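Local coordinates for putative citrate lyase (Ralstonia eutropha, PDB 3QQW), which probably acts as a magnesium-dependent lyase of the HpcH/HpaI aldolase/citrate lyase family, perhaps cleaving (S)-citramalyl-CoA, at residues Ala113-Pro118 with Arg131-Val136; Gly197-Ala202 with Pro222-Cys227. One frame throughout, in Å; residues are numbered along the deposited sequence. Where two conformers were deposited one is given.

Contact 1: residues Ala113-Pro118 with Arg131-Val136; sequences AYITVP and RYIGDV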
loop_
_atom_site.group_PDB
_atom_site.type_symbol
_atom_site.label_atom_id
_atom_site.label_comp_id
_atom_site.label_asym_id
_atom_site.label_seq_id
_atom_site.Cartn_x
_atom_site.Cartn_y
_atom_site.Cartn_z
ATOM N N ALA C 113 21.888 -24.811 -6.580
ATOM C CA ALA C 113 21.679 -23.954 -5.420
ATOM C C ALA C 113 20.217 -23.490 -5.310
ATOM O O ALA C 113 19.695 -23.379 -4.196
ATOM C CB ALA C 113 22.605 -22.748 -5.487
ATOM N N TYR C 114 19.576 -23.199 -6.457
ATOM C CA TYR C 114 18.208 -22.697 -6.546
ATOM C C TYR C 114 17.718 -22.670 -7.982
ATOM O O TYR C 114 18.517 -22.750 -8.925
ATOM C CB TYR C 114 18.082 -21.265 -5.949
ATOM C CG TYR C 114 19.049 -20.280 -6.546
ATOM C CD1 TYR C 114 18.727 -19.564 -7.699
ATOM C CD2 TYR C 114 20.292 -20.052 -5.960
ATOM C CE1 TYR C 114 19.634 -18.672 -8.275
ATOM C CE2 TYR C 114 21.210 -19.175 -6.534
ATOM C CZ TYR C 114 20.876 -18.489 -7.690
ATOM O OH TYR C 114 21.772 -17.597 -8.231
ATOM N N ILE C 115 16.399 -22.480 -8.139
ATOM C CA ILE C 115 15.768 -22.280 -9.433
ATOM C C ILE C 115 15.059 -20.935 -9.359
ATOM O O ILE C 115 14.310 -20.668 -8.415
ATOM C CB ILE C 115 14.827 -23.442 -9.852
ATOM C CG1 ILE C 115 15.658 -24.649 -10.291
ATOM C CG2 ILE C 115 13.848 -23.018 -10.961
ATOM C CD1 ILE C 115 14.907 -25.889 -10.282
ATOM N N THR C 116 15.332 -20.084 -10.346
ATOM C CA THR C 116 14.709 -18.780 -10.498
ATOM C C THR C 116 13.553 -18.958 -11.481
ATOM O O THR C 116 13.745 -19.453 -12.601
ATOM C CB THR C 116 15.731 -17.748 -10.890
ATOM O OG1 THR C 116 16.690 -17.660 -9.840
ATOM C CG2 THR C 116 15.113 -16.385 -11.118
ATOM N N VAL C 117 12.344 -18.615 -11.021
ATOM C CA VAL C 117 11.100 -18.744 -11.793
ATOM C C VAL C 117 10.666 -17.338 -12.238
ATOM O O VAL C 117 10.329 -16.484 -11.403
ATOM C CB VAL C 117 10.002 -19.470 -10.968
ATOM C CG1 VAL C 117 8.707 -19.614 -11.751
ATOM C CG2 VAL C 117 10.488 -20.809 -10.451
ATOM N N PRO C 118 10.606 -17.100 -13.553
ATOM C CA PRO C 118 10.268 -15.753 -14.025
ATOM C C PRO C 118 8.827 -15.591 -14.506
ATOM O O PRO C 118 8.154 -16.568 -14.831
ATOM C CB PRO C 118 11.208 -15.585 -15.218
ATOM C CG PRO C 118 11.296 -16.955 -15.791
ATOM C CD PRO C 118 11.031 -17.957 -14.676
ATOM N N ARG C 131 5.717 -27.230 -7.082
ATOM C CA ARG C 131 5.247 -28.600 -6.944
ATOM C C ARG C 131 5.993 -29.501 -7.953
ATOM O O ARG C 131 6.396 -30.611 -7.612
ATOM C CB ARG C 131 3.724 -28.609 -7.172
ATOM C CG ARG C 131 2.993 -29.926 -6.960
ATOM C CD ARG C 131 1.489 -29.676 -6.866
ATOM N NE ARG C 131 0.869 -29.292 -8.146
ATOM C CZ ARG C 131 0.287 -28.119 -8.398
ATOM N NH1 ARG C 131 0.220 -27.186 -7.459
ATOM N NH2 ARG C 131 -0.235 -27.876 -9.587
ATOM N N TYR C 132 6.163 -29.007 -9.206
ATOM C CA TYR C 132 6.826 -29.763 -10.259
ATOM C C TYR C 132 8.316 -29.940 -9.938
ATOM O O TYR C 132 8.813 -31.050 -10.061
ATOM C CB TYR C 132 6.617 -29.114 -11.645
ATOM C CG TYR C 132 7.125 -30.001 -12.763
ATOM C CD1 TYR C 132 6.397 -31.111 -13.180
ATOM C CD2 TYR C 132 8.375 -29.782 -13.346
ATOM C CE1 TYR C 132 6.889 -31.972 -14.155
ATOM C CE2 TYR C 132 8.868 -30.625 -14.336
ATOM C CZ TYR C 132 8.129 -31.724 -14.730
ATOM O OH TYR C 132 8.623 -32.555 -15.698
ATOM N N ILE C 133 9.002 -28.872 -9.498
ATOM C CA ILE C 133 10.420 -28.877 -9.080
ATOM C C ILE C 133 10.589 -29.896 -7.941
ATOM O O ILE C 133 11.497 -30.706 -8.021
ATOM C CB ILE C 133 10.921 -27.456 -8.679
ATOM C CG1 ILE C 133 10.906 -26.481 -9.888
ATOM C CG2 ILE C 133 12.313 -27.485 -8.051
ATOM C CD1 ILE C 133 10.995 -24.988 -9.501
ATOM N N GLY C 134 9.660 -29.904 -6.967
ATOM C CA GLY C 134 9.636 -30.831 -5.843
ATOM C C GLY C 134 9.579 -32.277 -6.286
ATOM O O GLY C 134 10.351 -33.113 -5.788
ATOM N N ASP C 135 8.685 -32.580 -7.260
ATOM C CA ASP C 135 8.523 -33.926 -7.804
ATOM C C ASP C 135 9.807 -34.408 -8.470
ATOM O O ASP C 135 10.270 -35.524 -8.205
ATOM C CB ASP C 135 7.364 -33.973 -8.813
ATOM C CG ASP C 135 5.977 -33.809 -8.243
ATOM O OD1 ASP C 135 5.813 -34.008 -7.017
ATOM O OD2 ASP C 135 5.048 -33.505 -9.031
ATOM N N VAL C 136 10.397 -33.552 -9.308
ATOM C CA VAL C 136 11.642 -33.845 -10.040
ATOM C C VAL C 136 12.818 -33.979 -9.028
ATOM O O VAL C 136 13.612 -34.928 -9.141
ATOM C CB VAL C 136 11.919 -32.813 -11.176
ATOM C CG1 VAL C 136 13.183 -33.189 -11.929
ATOM C CG2 VAL C 136 10.737 -32.737 -12.155
#
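The backbone of I115, the residue that meets I133 across this contact, is hydrogen-bonded to the backbones of P147 and H149, at the start of strand 148-152. With the main chain pinned in this way, the side chain is presented outward to helix 123-139, and everything that passes between the two segments is apolar. I115 and I133 reach toward each other tip to tip and touch through both branches. The I115 methyl CG2 rests against I133 CD1 at 3.8 Å, and in return I115 CD1 lies 3.8 Å from I133 CG2. The terminal methyls also meet, I115 CD1 4.1 Å from I133 CD1. The reciprocity follows from matching rotamers: in both residues CG2 is anti to the backbone N and CG1 is anti to the carbonyl carbon (chi1 -75° in I115, -64° in I133), while the longer branch runs on extended, so each offers a short and a long arm to its counterpart. V117, one strand repeat further on, flanks the pair more loosely, its CG2 standing 4.3 Å from I133 CD1. Between them T116 turns its CB the other way, where its side chain touches E26, H149 and L151, as the alternation of a strand demands.

Helix 97-107 extends the apolar layer, its V105 touching both I115 and V136, while Y132 OH is hydrogen-bonded to D102 OD1. The predicted substrate-binding R88 lies about 7 Å from I115, side chain to side chain. A single helix residue set against alternate strand residues, within the beta-alpha-beta unit 115-117, 123-139, 148-152, is the layer between strands and outer helices of a TIM barrel.

Contact 2: residues Gly197-Ala202 with Pro222-Cys227; sequences GQFEHA and PAHNVC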
loop_
_atom_site.group_PDB
_atom_site.type_symbol
_atom_site.label_atom_id
_atom_site.label_comp_id
_atom_site.label_asym_id
_atom_site.label_seq_id
_atom_site.Cartn_x
_atom_site.Cartn_y
_atom_site.Cartn_z
ATOM N N GLY C 197 13.988 7.659 -10.542
ATOM C CA GLY C 197 12.589 7.310 -10.801
ATOM C C GLY C 197 12.125 5.943 -10.331
ATOM O O GLY C 197 10.990 5.795 -9.865
ATOM N N GLN C 198 12.988 4.933 -10.437
ATOM C CA GLN C 198 12.667 3.559 -10.030
ATOM C C GLN C 198 12.525 3.430 -8.510
ATOM O O GLN C 198 12.022 2.405 -8.023
ATOM C CB GLN C 198 13.712 2.578 -10.557
ATOM C CG GLN C 198 15.153 2.878 -10.134
ATOM C CD GLN C 198 15.913 1.582 -9.958
ATOM O OE1 GLN C 198 15.343 0.501 -9.717
ATOM N NE2 GLN C 198 17.208 1.652 -10.099
ATOM N N PHE C 199 12.924 4.492 -7.772
ATOM C CA PHE C 199 12.830 4.555 -6.318
ATOM C C PHE C 199 11.808 5.594 -5.869
ATOM O O PHE C 199 11.624 5.775 -4.658
ATOM C CB PHE C 199 14.204 4.906 -5.734
ATOM C CG PHE C 199 15.278 3.866 -5.941
ATOM C CD1 PHE C 199 15.176 2.605 -5.351
ATOM C CD2 PHE C 199 16.443 4.175 -6.640
ATOM C CE1 PHE C 199 16.193 1.651 -5.526
ATOM C CE2 PHE C 199 17.459 3.225 -6.791
ATOM C CZ PHE C 199 17.326 1.972 -6.251
ATOM N N GLU C 200 11.158 6.291 -6.833
ATOM C CA GLU C 200 10.280 7.428 -6.550
ATOM C C GLU C 200 8.905 7.399 -7.240
ATOM O O GLU C 200 7.963 7.969 -6.680
ATOM C CB GLU C 200 10.989 8.736 -6.903
ATOM C CG GLU C 200 12.122 9.041 -5.929
ATOM C CD GLU C 200 13.177 10.030 -6.383
ATOM O OE1 GLU C 200 12.946 10.756 -7.378
ATOM O OE2 GLU C 200 14.234 10.097 -5.717
ATOM N N HIS C 201 8.772 6.765 -8.421
ATOM C CA HIS C 201 7.474 6.658 -9.105
ATOM C C HIS C 201 6.519 5.887 -8.183
ATOM O O HIS C 201 6.873 4.810 -7.694
ATOM C CB HIS C 201 7.621 5.975 -10.478
ATOM C CG HIS C 201 6.369 5.979 -11.300
ATOM N ND1 HIS C 201 5.321 5.092 -11.053
ATOM C CD2 HIS C 201 6.032 6.769 -12.343
ATOM C CE1 HIS C 201 4.387 5.377 -11.948
ATOM N NE2 HIS C 201 4.765 6.380 -12.745
ATOM N N ALA C 202 5.348 6.470 -7.914
ATOM C CA ALA C 202 4.339 5.945 -6.995
ATOM C C ALA C 202 4.024 4.463 -7.212
ATOM O O ALA C 202 3.917 3.733 -6.227
ATOM C CB ALA C 202 3.070 6.768 -7.110
ATOM N N PRO C 222 14.197 -10.328 0.133
ATOM C CA PRO C 222 13.754 -9.543 -1.035
ATOM C C PRO C 222 14.982 -9.113 -1.857
ATOM O O PRO C 222 15.927 -8.571 -1.297
ATOM C CB PRO C 222 13.005 -8.362 -0.406
ATOM C CG PRO C 222 13.483 -8.316 1.061
ATOM C CD PRO C 222 14.417 -9.467 1.310
ATOM N N ALA C 223 14.986 -9.390 -3.182
ATOM C CA ALA C 223 16.101 -9.032 -4.050
ATOM C C ALA C 223 15.717 -7.958 -5.052
ATOM O O ALA C 223 14.599 -7.936 -5.591
ATOM C CB ALA C 223 16.645 -10.246 -4.759
ATOM N N HIS C 224 16.653 -7.006 -5.229
ATOM C CA HIS C 224 16.468 -5.853 -6.090
ATOM C C HIS C 224 16.949 -6.126 -7.510
ATOM O O HIS C 224 17.843 -6.931 -7.715
ATOM C CB HIS C 224 17.199 -4.652 -5.490
ATOM C CG HIS C 224 16.780 -3.335 -6.079
ATOM N ND1 HIS C 224 17.635 -2.597 -6.873
ATOM C CD2 HIS C 224 15.607 -2.664 -5.963
ATOM C CE1 HIS C 224 16.947 -1.528 -7.240
ATOM N NE2 HIS C 224 15.728 -1.523 -6.716
ATOM N N ASN C 225 16.328 -5.456 -8.493
ATOM C CA ASN C 225 16.671 -5.485 -9.927
ATOM C C ASN C 225 18.076 -4.885 -10.134
ATOM O O ASN C 225 18.589 -4.203 -9.249
ATOM C CB ASN C 225 15.623 -4.705 -10.745
ATOM C CG ASN C 225 15.254 -3.387 -10.106
ATOM O OD1 ASN C 225 14.571 -3.349 -9.083
ATOM N ND2 ASN C 225 15.725 -2.286 -10.666
ATOM N N VAL C 226 18.682 -5.141 -11.300
ATOM C CA VAL C 226 20.026 -4.680 -11.664
ATOM C C VAL C 226 20.130 -3.154 -11.750
ATOM O O VAL C 226 19.130 -2.428 -11.893
ATOM C CB VAL C 226 20.465 -5.293 -13.034
ATOM C CG1 VAL C 226 20.549 -6.825 -12.976
ATOM C CG2 VAL C 226 19.538 -4.852 -14.168
ATOM N N CYS C 227 21.370 -2.680 -11.731
ATOM C CA CYS C 227 21.687 -1.302 -12.047
ATOM C C CYS C 227 22.015 -1.316 -13.539
ATOM O O CYS C 227 22.714 -2.224 -14.006
ATOM C CB CYS C 227 22.838 -0.766 -11.200
ATOM S SG CYS C 227 23.323 0.935 -11.626
#
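N225 and Q198 come from opposite directions and are joined by one amide-to-amide hydrogen bond, N225 ND2 to Q198 OE1 at 3.0 Å. In both residues CG sits between the backbone N and the carbonyl carbon, and Q198 bends at chi2, which brings the amides together. The bond is nearly straight, 170° at the hydrogen, and Q198 OE1 lies in the amide plane of N225. On the acceptor side the fit is less exact, since the donor is tilted 28° from the carbonyl plane of Q198.

Beside this bond the rings of F199 and H224 lie almost parallel, their planes 11° apart but slid so far that they barely overlap, with centroids 5.3 Å apart. Their nearest approach is F199 CE1 to H224 NE2, 3.4 Å. Each ring also has an amide over one face, toward the rim: Q198 CD stands 3.9 Å above the plane of F199, and N225 OD1 is 3.2 Å above that of H224.

A second shell fixes the polar ends. Q198 NE2 is hydrogen-bonded to S195 OG, which limits rotation of that amide. H224 NE2 has its main polar partner in K208 NZ, and the same lysine nitrogen bonds Q198 O, so that one amine ties both segments together.

N225, which follows strand 221-224, is about 8 Å, side chain to side chain, from E153, predicted to bind substrate and magnesium. K208 comes from helix 202-217, A243 of helix 233-247 packs on H224, F249 meets the H224 ring edge-to-face, and strand 251-254 continues the sheet alongside.

Followed from the N terminus, contact 1 closes a short loop first, in which strand 115-117 runs through a turn into helix 123-139 and is met by it. Contact 2 opens only after that, and the two are in series, neither nesting nor crossing. Contact 2 spans helix 202-217, bringing the loop residues 197-202 to strand 221-224 and the residues after it. Both contacts reach the same eight-stranded barrel, on opposite sides of the chain's centre, with their own centres 26 Å apart and nearest atoms about 9 Å apart. Together they illustrate two ways of dressing one barrel: contact 1 fastens a helix to its wall, contact 2 fastens a loop to a barrel strand.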